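Local coordinates for sensory box/GGDEF family protein (Caulobacter crescentus, PDB 4YME) that probably takes part in cyclic di-GMP signalling, this chain being the GGDEF domain, related to nucleotide cyclases, of a larger membrane protein, at residues A21-R26 with E32-I37; D25-S30 with S130-D135; R65-A70 with F85-I90. One frame throughout, in Å; residues are numbered along the deposited sequence. Where two conformers were deposited one is given.

Contact 1 of 3, residues A21-R26 with E32-I37; sequences AAAIDR and ESLAVI
Arg26 and Glu32 form the polar part of this contact, a salt bridge made by two straight, separate hydrogen bonds. The guanidinium presents its NE side edge-on: Arg26 NE reaches Glu32 OE1 at 2.9 Å, and Arg26 NH2 reaches Glu32 OE2 at 2.8 Å. Both carboxylate oxygens are met on their syn side, and the two flat groups are nearly coplanar, 17° apart. With CG anti to the backbone N (chi1 165°) and the chain extended on to NE, Arg26 carries its charged end off the helix to the residue just before the strand. Glu32 OE1 has a second partner in the hydroxyl of Ser30, the last residue of the helix, and Pro74 and Ile90 also border the arginine. A leucine in place of Glu32 would probably leave the guanidinium without its counter-charge and the Ser30 hydroxyl without this acceptor.

The pair closes one end of a helix-to-strand connection. After helix 13-30 the chain reverses through a short loop into strand 33-41, so that the helix lies on one face of the ferredoxin-like sheet of the GGDEF domain, while helix 95-109 covers the other face, touching Ser33, Ala35 and Ile37.

The apolar part centres on Leu34, whose two methyls divide the work. Leu34 CD2 presses on the first branch carbon of Ile24, 3.5 Å from Ile24 CG1, the two side chains crossing obliquely. Leu34 CD1 lies more loosely beside Ala23 CB, at 4.2 Å. Tyr132 of residues 130-135 touches both Ile24 and Leu34, and Val88 of the adjacent strand also meets the leucine.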
ATOM      1  N   ALA A  21      -3.733   9.494  11.216  1.00 16.18           N
ATOM      2  CA  ALA A  21      -3.916  10.771  11.935  1.00 17.16           C
ATOM      3  C   ALA A  21      -3.025  10.811  13.173  1.00 16.13           C
ATOM      4  O   ALA A  21      -2.392  11.866  13.454  1.00 17.45           O
ATOM      5  CB  ALA A  21      -5.346  10.970  12.296  1.00 18.35           C
ATOM      6  N   ALA A  22      -2.957   9.693  13.898  1.00 16.39           N
ATOM      7  CA  ALA A  22      -2.100   9.650  15.119  1.00 17.05           C
ATOM      8  C   ALA A  22      -0.624   9.779  14.751  1.00 16.53           C
ATOM      9  O   ALA A  22       0.165  10.433  15.450  1.00 17.48           O
ATOM     10  CB  ALA A  22      -2.361   8.389  15.900  1.00 17.79           C
ATOM     11  N   ALA A  23      -0.233   9.164  13.633  1.00 16.30           N
ATOM     12  CA  ALA A  23       1.153   9.194  13.163  1.00 16.24           C
ATOM     13  C   ALA A  23       1.570  10.615  12.833  1.00 16.99           C
ATOM     14  O   ALA A  23       2.706  10.988  13.095  1.00 16.98           O
ATOM     15  CB  ALA A  23       1.327   8.290  11.935  1.00 17.54           C
ATOM     16  N   ILE A  24       0.677  11.408  12.254  1.00 17.41           N
ATOM     17  CA  ILE A  24       0.990  12.802  11.959  1.00 18.14           C
ATOM     18  C   ILE A  24       1.380  13.524  13.263  1.00 18.44           C
ATOM     19  O   ILE A  24       2.364  14.245  13.302  1.00 19.29           O
ATOM     20  CB  ILE A  24      -0.200  13.497  11.203  1.00 18.93           C
ATOM     21  CG1 ILE A  24      -0.303  12.951   9.787  1.00 19.20           C
ATOM     22  CG2 ILE A  24      -0.052  15.021  11.224  1.00 19.27           C
ATOM     23  CD1 ILE A  24      -1.634  13.300   9.065  1.00 20.27           C
ATOM     24  N   ASP A  25       0.582  13.350  14.322  1.00 18.68           N
ATOM     25  CA  ASP A  25       0.905  14.006  15.586  1.00 19.43           C
ATOM     26  C   ASP A  25       2.264  13.521  16.134  1.00 18.33           C
ATOM     27  O   ASP A  25       3.037  14.312  16.674  1.00 19.08           O
ATOM     28  CB  ASP A  25      -0.163  13.761  16.631  1.00 21.84           C
ATOM     29  CG  ASP A  25      -1.481  14.469  16.314  1.00 23.36           C
ATOM     30  OD1 ASP A  25      -1.455  15.425  15.509  1.00 25.74           O
ATOM     31  OD2 ASP A  25      -2.504  13.975  16.835  1.00 25.26           O
ATOM     32  N   ARG A  26       2.528  12.225  16.015  1.00 17.58           N
ATOM     33  CA  ARG A  26       3.797  11.674  16.433  1.00 16.77           C
ATOM     34  C   ARG A  26       5.001  12.322  15.726  1.00 17.36           C
ATOM     35  O   ARG A  26       5.950  12.786  16.379  1.00 17.39           O
ATOM     36  CB  ARG A  26       3.792  10.154  16.294  1.00 16.12           C
ATOM     37  CG  ARG A  26       5.158   9.537  16.371  1.00 15.81           C
ATOM     38  CD  ARG A  26       5.132   8.039  16.238  1.00 15.91           C
ATOM     39  NE  ARG A  26       6.458   7.526  15.950  1.00 15.70           N
ATOM     40  CZ  ARG A  26       6.795   6.250  16.089  1.00 17.02           C
ATOM     41  NH1 ARG A  26       5.914   5.358  16.564  1.00 16.42           N
ATOM     42  NH2 ARG A  26       8.017   5.877  15.809  1.00 16.82           N
ATOM     43  N   GLU A  32      10.446  12.563  12.903  1.00 20.19           N
ATOM     44  CA  GLU A  32      10.498  11.420  11.982  1.00 19.49           C
ATOM     45  C   GLU A  32       9.822  11.762  10.640  1.00 19.49           C
ATOM     46  O   GLU A  32       9.038  12.684  10.574  1.00 20.29           O
ATOM     47  CB  GLU A  32       9.808  10.199  12.605  1.00 18.42           C
ATOM     48  CG  GLU A  32      10.536   9.623  13.776  1.00 18.90           C
ATOM     49  CD  GLU A  32       9.652   8.771  14.694  1.00 18.89           C
ATOM     50  OE1 GLU A  32       8.567   9.273  15.145  1.00 18.21           O
ATOM     51  OE2 GLU A  32      10.027   7.595  14.971  1.00 20.20           O
ATOM     52  N   SER A  33      10.196  10.984   9.641  1.00 20.12           N
ATOM     53  CA  SER A  33       9.538  11.130   8.342  0.70 20.62           C
ATOM     54  C   SER A  33       8.294  10.257   8.274  1.00 19.56           C
ATOM     55  O   SER A  33       8.227   9.196   8.897  1.00 19.09           O
ATOM     56  CB  SER A  33      10.479  10.821   7.216  0.70 21.52           C
ATOM     57  OG  SER A  33      10.827   9.506   7.206  0.70 23.18           O
ATOM     58  N   LEU A  34       7.316  10.751   7.544  1.00 18.85           N
ATOM     59  CA  LEU A  34       6.063  10.054   7.333  1.00 17.94           C
ATOM     60  C   LEU A  34       5.700  10.123   5.850  1.00 16.71           C
ATOM     61  O   LEU A  34       5.657  11.213   5.274  1.00 17.31           O
ATOM     62  CB  LEU A  34       4.970  10.718   8.159  1.00 18.67           C
ATOM     63  CG  LEU A  34       3.533  10.273   7.959  1.00 19.67           C
ATOM     64  CD1 LEU A  34       3.403   8.888   8.311  1.00 19.95           C
ATOM     65  CD2 LEU A  34       2.585  11.251   8.775  1.00 20.53           C
ATOM     66  N   ALA A  35       5.435   8.967   5.269  1.00 16.79           N
ATOM     67  CA  ALA A  35       5.051   8.823   3.842  1.00 16.12           C
ATOM     68  C   ALA A  35       3.866   7.905   3.710  1.00 15.63           C
ATOM     69  O   ALA A  35       3.709   6.950   4.526  1.00 15.88           O
ATOM     70  CB  ALA A  35       6.177   8.256   3.024  1.00 17.01           C
ATOM     71  N   VAL A  36       3.026   8.181   2.729  1.00 15.34           N
ATOM     72  CA  VAL A  36       1.862   7.341   2.416  1.00 15.39           C
ATOM     73  C   VAL A  36       2.049   6.834   1.012  1.00 15.44           C
ATOM     74  O   VAL A  36       2.196   7.624   0.078  1.00 15.89           O
ATOM     75  CB  VAL A  36       0.561   8.103   2.579  1.00 15.78           C
ATOM     76  CG1 VAL A  36      -0.640   7.308   2.156  1.00 16.75           C
ATOM     77  CG2 VAL A  36       0.480   8.643   4.072  1.00 16.20           C
ATOM     78  N   ILE A  37       1.936   5.526   0.856  1.00 15.48           N
ATOM     79  CA  ILE A  37       2.158   4.831  -0.382  1.00 15.82           C
ATOM     80  C   ILE A  37       0.898   4.127  -0.776  1.00 16.17           C
ATOM     81  O   ILE A  37       0.446   3.240  -0.048  1.00 16.15           O
ATOM     82  CB  ILE A  37       3.308   3.852  -0.278  1.00 17.43           C
ATOM     83  CG1 ILE A  37       4.586   4.556   0.155  1.00 18.80           C
ATOM     84  CG2 ILE A  37       3.511   3.137  -1.592  1.00 18.88           C
ATOM     85  CD1 ILE A  37       5.729   3.696   0.568  1.00 20.94           C
TER

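Contact 2 of 3, residues D25-S30 with S130-D135; sequences DRVEAS and SLYPDD
This is a small mixed contact, one hydrogen bond beside one apolar touch, in which the last turns of helix 13-30 meet the chain leaving strand 125-131, an outermost strand of the ferredoxin-like sheet. A hundred residues of sequence separate the two segments, and Tyr132 is the single residue of 130-135 that reaches the helix.

The tyrosine spans the gap with its length. Its CG stands anti to the backbone N (chi1 176°), which sends the ring out toward the helix and brings Tyr132 OH to 2.6 Å from Glu28 OE1. The phenol is the donor. It meets the carboxylate oxygen on the anti side, somewhat out of the carboxylate plane, and the planes of ring and carboxylate are 69° apart. Glu28 reaches it by a bend at chi2 (49°) that folds the acid back from its extended course. Closer to the backbone, Val27 CG2 touches the ring obliquely, 3.8 Å from Tyr132 CD2, and Leu34 of the adjacent strand 33-41 touches both the valine and the tyrosine.

The ring is also held from its own segment. The peptide bond before Pro133 is cis, and Pro133 CB sits over the ring centre on one face. Beyond it the chain turns back on itself: Leu131 N gives a hydrogen bond to Asp135 OD2 at 2.8 Å, and Asp135 N gives another to Leu131 O.

Glu28 OE1 also has a long, weak ion pair with Arg137. Accepting the phenol proton with that arginine nearby would be consistent with an ionised Glu28, and the hydroxyl of a buried ring is satisfied by an acceptor on an exposed side chain.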
ATOM      1  N   ASP A  25       0.582  13.350  14.322  1.00 18.68           N
ATOM      2  CA  ASP A  25       0.905  14.006  15.586  1.00 19.43           C
ATOM      3  C   ASP A  25       2.264  13.521  16.134  1.00 18.33           C
ATOM      4  O   ASP A  25       3.037  14.312  16.674  1.00 19.08           O
ATOM      5  CB  ASP A  25      -0.163  13.761  16.631  1.00 21.84           C
ATOM      6  CG  ASP A  25      -1.481  14.469  16.314  1.00 23.36           C
ATOM      7  OD1 ASP A  25      -1.455  15.425  15.509  1.00 25.74           O
ATOM      8  OD2 ASP A  25      -2.504  13.975  16.835  1.00 25.26           O
ATOM      9  N   ARG A  26       2.528  12.225  16.015  1.00 17.58           N
ATOM     10  CA  ARG A  26       3.797  11.674  16.433  1.00 16.77           C
ATOM     11  C   ARG A  26       5.001  12.322  15.726  1.00 17.36           C
ATOM     12  O   ARG A  26       5.950  12.786  16.379  1.00 17.39           O
ATOM     13  CB  ARG A  26       3.792  10.154  16.294  1.00 16.12           C
ATOM     14  CG  ARG A  26       5.158   9.537  16.371  1.00 15.81           C
ATOM     15  CD  ARG A  26       5.132   8.039  16.238  1.00 15.91           C
ATOM     16  NE  ARG A  26       6.458   7.526  15.950  1.00 15.70           N
ATOM     17  CZ  ARG A  26       6.795   6.250  16.089  1.00 17.02           C
ATOM     18  NH1 ARG A  26       5.914   5.358  16.564  1.00 16.42           N
ATOM     19  NH2 ARG A  26       8.017   5.877  15.809  1.00 16.82           N
ATOM     20  N   VAL A  27       4.925  12.421  14.405  1.00 17.67           N
ATOM     21  CA  VAL A  27       6.081  12.837  13.655  1.00 18.45           C
ATOM     22  C   VAL A  27       6.226  14.370  13.730  1.00 18.78           C
ATOM     23  O   VAL A  27       7.327  14.883  13.649  1.00 19.43           O
ATOM     24  CB  VAL A  27       6.131  12.320  12.195  1.00 18.14           C
ATOM     25  CG1 VAL A  27       5.983  10.822  12.138  1.00 18.79           C
ATOM     26  CG2 VAL A  27       5.135  12.976  11.269  1.00 19.34           C
ATOM     27  N   GLU A  28       5.119  15.090  13.875  1.00 20.29           N
ATOM     28  CA  GLU A  28       5.198  16.545  14.028  1.00 23.25           C
ATOM     29  C   GLU A  28       6.050  16.854  15.270  1.00 23.46           C
ATOM     30  O   GLU A  28       6.879  17.793  15.240  1.00 25.17           O
ATOM     31  CB  GLU A  28       3.788  17.127  14.075  1.00 26.06           C
ATOM     32  CG  GLU A  28       3.693  18.636  14.000  1.00 29.16           C
ATOM     33  CD  GLU A  28       4.484  19.274  12.890  1.00 30.19           C
ATOM     34  OE1 GLU A  28       4.483  18.848  11.708  1.00 31.04           O
ATOM     35  OE2 GLU A  28       5.081  20.305  13.197  1.00 32.71           O
ATOM     36  N   ALA A  29       5.894  16.046  16.334  1.00 23.07           N
ATOM     37  CA  ALA A  29       6.681  16.195  17.570  1.00 24.27           C
ATOM     38  C   ALA A  29       8.064  15.595  17.487  1.00 23.99           C
ATOM     39  O   ALA A  29       9.018  16.139  18.089  1.00 27.23           O
ATOM     40  CB  ALA A  29       5.948  15.610  18.728  1.00 25.13           C
ATOM     41  N   SER A  30       8.211  14.416  16.884  1.00 20.88           N
ATOM     42  CA  SER A  30       9.458  13.684  16.904  1.00 20.96           C
ATOM     43  C   SER A  30      10.435  14.094  15.834  1.00 21.02           C
ATOM     44  O   SER A  30      11.623  13.869  15.985  1.00 23.58           O
ATOM     45  CB  SER A  30       9.157  12.160  16.745  1.00 20.89           C
ATOM     46  OG  SER A  30       8.816  11.901  15.380  1.00 19.87           O
ATOM     47  N   SER A 130       3.011   9.929  -1.363  1.00 18.38           N
ATOM     48  CA  SER A 130       2.822  11.262  -0.808  0.60 19.15           C
ATOM     49  C   SER A 130       3.622  11.419   0.458  1.00 19.03           C
ATOM     50  O   SER A 130       3.687  10.505   1.302  1.00 18.38           O
ATOM     51  CB  SER A 130       1.361  11.517  -0.512  0.60 21.12           C
ATOM     52  OG  SER A 130       0.602  11.234  -1.657  0.60 21.89           O
ATOM     53  N   LEU A 131       4.258  12.587   0.652  1.00 19.81           N
ATOM     54  CA  LEU A 131       5.113  12.849   1.795  1.00 20.72           C
ATOM     55  C   LEU A 131       4.505  13.917   2.672  1.00 20.81           C
ATOM     56  O   LEU A 131       3.973  14.929   2.185  1.00 21.53           O
ATOM     57  CB  LEU A 131       6.488  13.348   1.291  1.00 23.44           C
ATOM     58  CG  LEU A 131       7.233  12.444   0.310  1.00 25.37           C
ATOM     59  CD1 LEU A 131       8.534  13.110  -0.216  1.00 27.82           C
ATOM     60  CD2 LEU A 131       7.482  11.131   0.958  1.00 25.91           C
ATOM     61  N   TYR A 132       4.522  13.702   3.977  1.00 18.66           N
ATOM     62  CA  TYR A 132       4.134  14.702   4.947  1.00 20.44           C
ATOM     63  C   TYR A 132       5.322  15.686   5.176  1.00 21.47           C
ATOM     64  O   TYR A 132       6.454  15.222   5.266  1.00 21.97           O
ATOM     65  CB  TYR A 132       3.790  14.009   6.282  1.00 20.10           C
ATOM     66  CG  TYR A 132       3.469  14.972   7.404  1.00 19.83           C
ATOM     67  CD1 TYR A 132       2.181  15.504   7.547  1.00 20.44           C
ATOM     68  CD2 TYR A 132       4.426  15.347   8.328  1.00 21.06           C
ATOM     69  CE1 TYR A 132       1.889  16.399   8.550  1.00 21.10           C
ATOM     70  CE2 TYR A 132       4.136  16.271   9.315  1.00 21.52           C
ATOM     71  CZ  TYR A 132       2.866  16.796   9.416  1.00 22.26           C
ATOM     72  OH  TYR A 132       2.568  17.682  10.435  1.00 24.51           O
ATOM     73  N   PRO A 133       5.068  17.003   5.231  1.00 22.16           N
ATOM     74  CA  PRO A 133       3.792  17.678   5.088  1.00 22.17           C
ATOM     75  C   PRO A 133       3.528  18.284   3.697  1.00 21.88           C
ATOM     76  O   PRO A 133       2.453  18.822   3.476  1.00 23.08           O
ATOM     77  CB  PRO A 133       3.921  18.839   6.094  1.00 24.05           C
ATOM     78  CG  PRO A 133       5.315  19.168   6.026  1.00 24.75           C
ATOM     79  CD  PRO A 133       6.074  17.892   5.845  1.00 23.73           C
ATOM     80  N   ASP A 134       4.464  18.177   2.784  1.00 24.60           N
ATOM     81  CA  ASP A 134       4.346  18.877   1.510  1.00 27.79           C
ATOM     82  C   ASP A 134       3.187  18.424   0.680  1.00 27.87           C
ATOM     83  O   ASP A 134       2.577  19.233  -0.016  1.00 27.86           O
ATOM     84  CB  ASP A 134       5.623  18.728   0.715  1.00 32.67           C
ATOM     85  CG  ASP A 134       6.820  19.440   1.382  1.00 38.44           C
ATOM     86  OD1 ASP A 134       6.628  20.310   2.269  1.00 40.29           O
ATOM     87  OD2 ASP A 134       7.972  19.083   1.040  1.00 45.12           O
ATOM     88  N   ASP A 135       2.846  17.125   0.778  1.00 25.36           N
ATOM     89  CA  ASP A 135       1.734  16.554   0.056  1.00 25.46           C
ATOM     90  C   ASP A 135       0.444  16.449   0.875  1.00 24.56           C
ATOM     91  O   ASP A 135      -0.493  15.787   0.454  1.00 28.12           O
ATOM     92  CB  ASP A 135       2.118  15.189  -0.529  1.00 25.60           C
ATOM     93  CG  ASP A 135       3.256  15.258  -1.470  1.00 28.42           C
ATOM     94  OD1 ASP A 135       3.307  16.264  -2.283  1.00 30.69           O
ATOM     95  OD2 ASP A 135       4.159  14.399  -1.450  1.00 25.99           O
TER

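Contact 3 of 3, residues R65-A70 with F85-I90; sequences RRLQSA and FIVVQI
Helix 53-70 lies over strand 84-91 with its closest backbone approach at Leu67 and Val87, whose CA atoms are 8.3 Å apart, a spacing bridged entirely by side chains. This is the helix-on-sheet layer of the ferredoxin-like fold. The strand is one arm of the hairpin that carries the Gly-Gly-Asp-Glu-Phe signature of the family, and Phe85 is the final residue of that signature.

One leucine serves two partners. Leu67 points toward the strand and splits its methyls between them: CD1 approaches the Phe85 ring obliquely, 3.8 Å from Phe85 CD2, while Leu67 CD2 lies 4.2 Å from Val87 CG2. Its CG stands anti to the carbonyl carbon, beside the backbone N (chi1 -67°), and the two methyls meet residues on the same face of the sheet. Ile86, between them, points away and touches Leu16 of helix 13-30 on the other face. Leu106 of helix 95-109 flanks Leu67, and Leu10 touches the phenylalanine.

All three touching residues are buried, and no hydrogen bond crosses between the segments. Near the helix end one polar side chain bonds within its own turn: Ser69 OG donates to Arg66 O at 2.6 Å, tilted 16° from the carbonyl plane.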
ATOM      1  N   ARG A  65       0.083 -10.966   2.553  1.00 15.58           N
ATOM      2  CA  ARG A  65       1.146 -11.747   3.191  1.00 17.13           C
ATOM      3  C   ARG A  65       2.528 -11.134   2.960  1.00 16.88           C
ATOM      4  O   ARG A  65       3.307 -10.974   3.909  1.00 17.66           O
ATOM      5  CB  ARG A  65       1.118 -13.200   2.697  1.00 18.37           C
ATOM      6  CG  ARG A  65       2.140 -14.065   3.405  1.00 19.59           C
ATOM      7  CD  ARG A  65       2.348 -15.366   2.708  1.00 21.77           C
ATOM      8  NE  ARG A  65       3.113 -15.206   1.458  1.00 24.14           N
ATOM      9  CZ  ARG A  65       4.431 -15.016   1.395  1.00 25.61           C
ATOM     10  NH1 ARG A  65       5.182 -14.932   2.486  1.00 30.61           N
ATOM     11  NH2 ARG A  65       5.008 -14.881   0.220  1.00 27.91           N
ATOM     12  N   ARG A  66       2.808 -10.723   1.713  1.00 16.16           N
ATOM     13  CA  ARG A  66       4.048 -10.071   1.360  1.00 16.90           C
ATOM     14  C   ARG A  66       4.204  -8.742   2.098  1.00 17.97           C
ATOM     15  O   ARG A  66       5.254  -8.434   2.686  1.00 18.35           O
ATOM     16  CB  ARG A  66       4.184  -9.915  -0.157  1.00 16.50           C
ATOM     17  CG  ARG A  66       4.246 -11.257  -0.863  1.00 17.22           C
ATOM     18  CD  ARG A  66       4.471 -11.113  -2.385  1.00 17.61           C
ATOM     19  NE  ARG A  66       4.246 -12.362  -3.088  1.00 17.43           N
ATOM     20  CZ  ARG A  66       4.249 -12.501  -4.398  1.00 18.24           C
ATOM     21  NH1 ARG A  66       4.592 -11.480  -5.184  1.00 19.25           N
ATOM     22  NH2 ARG A  66       3.966 -13.694  -4.915  1.00 17.75           N
ATOM     23  N   LEU A  67       3.133  -7.976   2.154  1.00 17.25           N
ATOM     24  CA  LEU A  67       3.195  -6.660   2.890  1.00 18.47           C
ATOM     25  C   LEU A  67       3.427  -6.890   4.387  1.00 18.79           C
ATOM     26  O   LEU A  67       4.259  -6.159   4.969  1.00 20.24           O
ATOM     27  CB  LEU A  67       1.931  -5.833   2.660  1.00 17.62           C
ATOM     28  CG  LEU A  67       1.734  -5.322   1.204  1.00 17.22           C
ATOM     29  CD1 LEU A  67       0.389  -4.581   1.123  1.00 17.41           C
ATOM     30  CD2 LEU A  67       2.915  -4.456   0.755  1.00 19.29           C
ATOM     31  N   GLN A  68       2.769  -7.874   4.998  1.00 19.14           N
ATOM     32  CA  GLN A  68       2.985  -8.187   6.426  1.00 20.89           C
ATOM     33  C   GLN A  68       4.451  -8.578   6.651  1.00 22.53           C
ATOM     34  O   GLN A  68       5.020  -8.225   7.719  1.00 26.31           O
ATOM     35  CB  GLN A  68       2.073  -9.306   6.937  1.00 21.24           C
ATOM     36  CG  GLN A  68       0.574  -8.941   7.115  1.00 22.19           C
ATOM     37  CD  GLN A  68      -0.267 -10.073   7.836  1.00 23.69           C
ATOM     38  OE1 GLN A  68      -0.382 -11.148   7.307  1.00 25.79           O
ATOM     39  NE2 GLN A  68      -0.860  -9.801   9.036  1.00 25.92           N
ATOM     40  N   SER A  69       5.080  -9.231   5.693  1.00 22.57           N
ATOM     41  CA  SER A  69       6.501  -9.597   5.865  1.00 25.54           C
ATOM     42  C   SER A  69       7.381  -8.364   5.837  1.00 25.81           C
ATOM     43  O   SER A  69       8.371  -8.342   6.559  1.00 31.66           O
ATOM     44  CB  SER A  69       6.966 -10.618   4.806  1.00 26.33           C
ATOM     45  OG  SER A  69       7.187 -10.042   3.515  1.00 30.38           O
ATOM     46  N   ALA A  70       7.024  -7.332   5.098  1.00 24.21           N
ATOM     47  CA  ALA A  70       7.908  -6.195   4.826  1.00 25.68           C
ATOM     48  C   ALA A  70       7.643  -4.952   5.665  1.00 26.76           C
ATOM     49  O   ALA A  70       8.484  -4.027   5.713  1.00 30.34           O
ATOM     50  CB  ALA A  70       7.762  -5.807   3.424  1.00 26.63           C
ATOM     51  N   PHE A  85      -4.171  -0.978  -1.958  1.00 15.67           N
ATOM     52  CA  PHE A  85      -3.499  -1.119  -0.668  1.00 15.32           C
ATOM     53  C   PHE A  85      -2.811   0.181  -0.316  1.00 15.52           C
ATOM     54  O   PHE A  85      -2.511   1.021  -1.201  1.00 15.11           O
ATOM     55  CB  PHE A  85      -2.492  -2.219  -0.736  1.00 15.15           C
ATOM     56  CG  PHE A  85      -3.093  -3.598  -0.968  1.00 14.60           C
ATOM     57  CD1 PHE A  85      -3.397  -4.056  -2.218  1.00 15.90           C
ATOM     58  CD2 PHE A  85      -3.284  -4.455   0.116  1.00 14.95           C
ATOM     59  CE1 PHE A  85      -3.906  -5.338  -2.406  1.00 15.73           C
ATOM     60  CE2 PHE A  85      -3.796  -5.726  -0.062  1.00 15.01           C
ATOM     61  CZ  PHE A  85      -4.127  -6.181  -1.348  1.00 15.58           C
ATOM     62  N   ILE A  86      -2.569   0.396   0.982  1.00 14.76           N
ATOM     63  CA  ILE A  86      -1.847   1.556   1.450  1.00 15.81           C
ATOM     64  C   ILE A  86      -0.804   1.098   2.436  1.00 15.31           C
ATOM     65  O   ILE A  86      -1.083   0.266   3.333  1.00 15.39           O
ATOM     66  CB  ILE A  86      -2.765   2.557   2.158  1.00 19.11           C
ATOM     67  CG1 ILE A  86      -3.830   3.077   1.238  1.00 22.69           C
ATOM     68  CG2 ILE A  86      -1.959   3.673   2.845  1.00 19.34           C
ATOM     69  CD1 ILE A  86      -3.409   4.151   0.425  1.00 26.08           C
ATOM     70  N   VAL A  87       0.398   1.651   2.322  1.00 14.76           N
ATOM     71  CA  VAL A  87       1.430   1.477   3.335  1.00 14.60           C
ATOM     72  C   VAL A  87       1.783   2.830   3.875  1.00 15.09           C
ATOM     73  O   VAL A  87       1.997   3.794   3.125  1.00 16.30           O
ATOM     74  CB  VAL A  87       2.693   0.795   2.762  1.00 15.45           C
ATOM     75  CG1 VAL A  87       3.815   0.862   3.754  1.00 17.40           C
ATOM     76  CG2 VAL A  87       2.373  -0.637   2.316  1.00 15.98           C
ATOM     77  N   VAL A  88       1.792   2.942   5.197  1.00 13.57           N
ATOM     78  CA  VAL A  88       2.263   4.132   5.879  1.00 14.53           C
ATOM     79  C   VAL A  88       3.607   3.858   6.493  1.00 14.91           C
ATOM     80  O   VAL A  88       3.749   2.954   7.308  1.00 14.74           O
ATOM     81  CB  VAL A  88       1.240   4.630   6.930  1.00 14.20           C
ATOM     82  CG1 VAL A  88       1.806   5.829   7.682  1.00 15.47           C
ATOM     83  CG2 VAL A  88      -0.111   4.913   6.323  1.00 15.57           C
ATOM     84  N   GLN A  89       4.601   4.648   6.066  1.00 15.26           N
ATOM     85  CA  GLN A  89       5.980   4.490   6.520  1.00 16.12           C
ATOM     86  C   GLN A  89       6.316   5.603   7.508  1.00 16.41           C
ATOM     87  O   GLN A  89       6.200   6.772   7.201  1.00 16.46           O
ATOM     88  CB  GLN A  89       6.919   4.632   5.323  1.00 18.34           C
ATOM     89  CG  GLN A  89       8.356   4.444   5.751  1.00 20.60           C
ATOM     90  CD  GLN A  89       9.326   4.917   4.658  1.00 20.56           C
ATOM     91  OE1 GLN A  89       9.158   6.010   4.069  1.00 23.29           O
ATOM     92  NE2 GLN A  89      10.313   4.121   4.412  1.00 23.45           N
ATOM     93  N   ILE A  90       6.739   5.189   8.707  1.00 16.44           N
ATOM     94  CA  ILE A  90       7.362   6.083   9.675  1.00 17.32           C
ATOM     95  C   ILE A  90       8.825   5.686   9.776  1.00 18.86           C
ATOM     96  O   ILE A  90       9.151   4.550  10.079  1.00 19.04           O
ATOM     97  CB  ILE A  90       6.704   5.980  11.048  1.00 17.17           C
ATOM     98  CG1 ILE A  90       5.267   6.467  11.026  1.00 18.12           C
ATOM     99  CG2 ILE A  90       7.474   6.837  12.056  1.00 18.01           C
ATOM    100  CD1 ILE A  90       4.421   6.187  12.277  1.00 19.75           C
TER

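How the contacts relate
One central sheet serves all three contacts, and it separates them by face. Contacts 1 and 2 both use helix 13-30 and share Asp25 and Arg26. Their centres lie 5 Å apart, and their strands are neighbours: Val36 N meets Ser130 O at 2.8 Å, a probable hydrogen bond. Contact 3 belongs to the other face, its centre about 14 Å from that of contact 1 and 18 Å from that of contact 2. Contacts 1 and 3 are bridged strand to strand, with Ile37 O and Val87 N 2.9 Å apart; Ile90 also packs on Arg26 and Val27. The GGDEF signature, part of the active site in related diguanylate cyclases, enters through Phe85 of contact 3 alone.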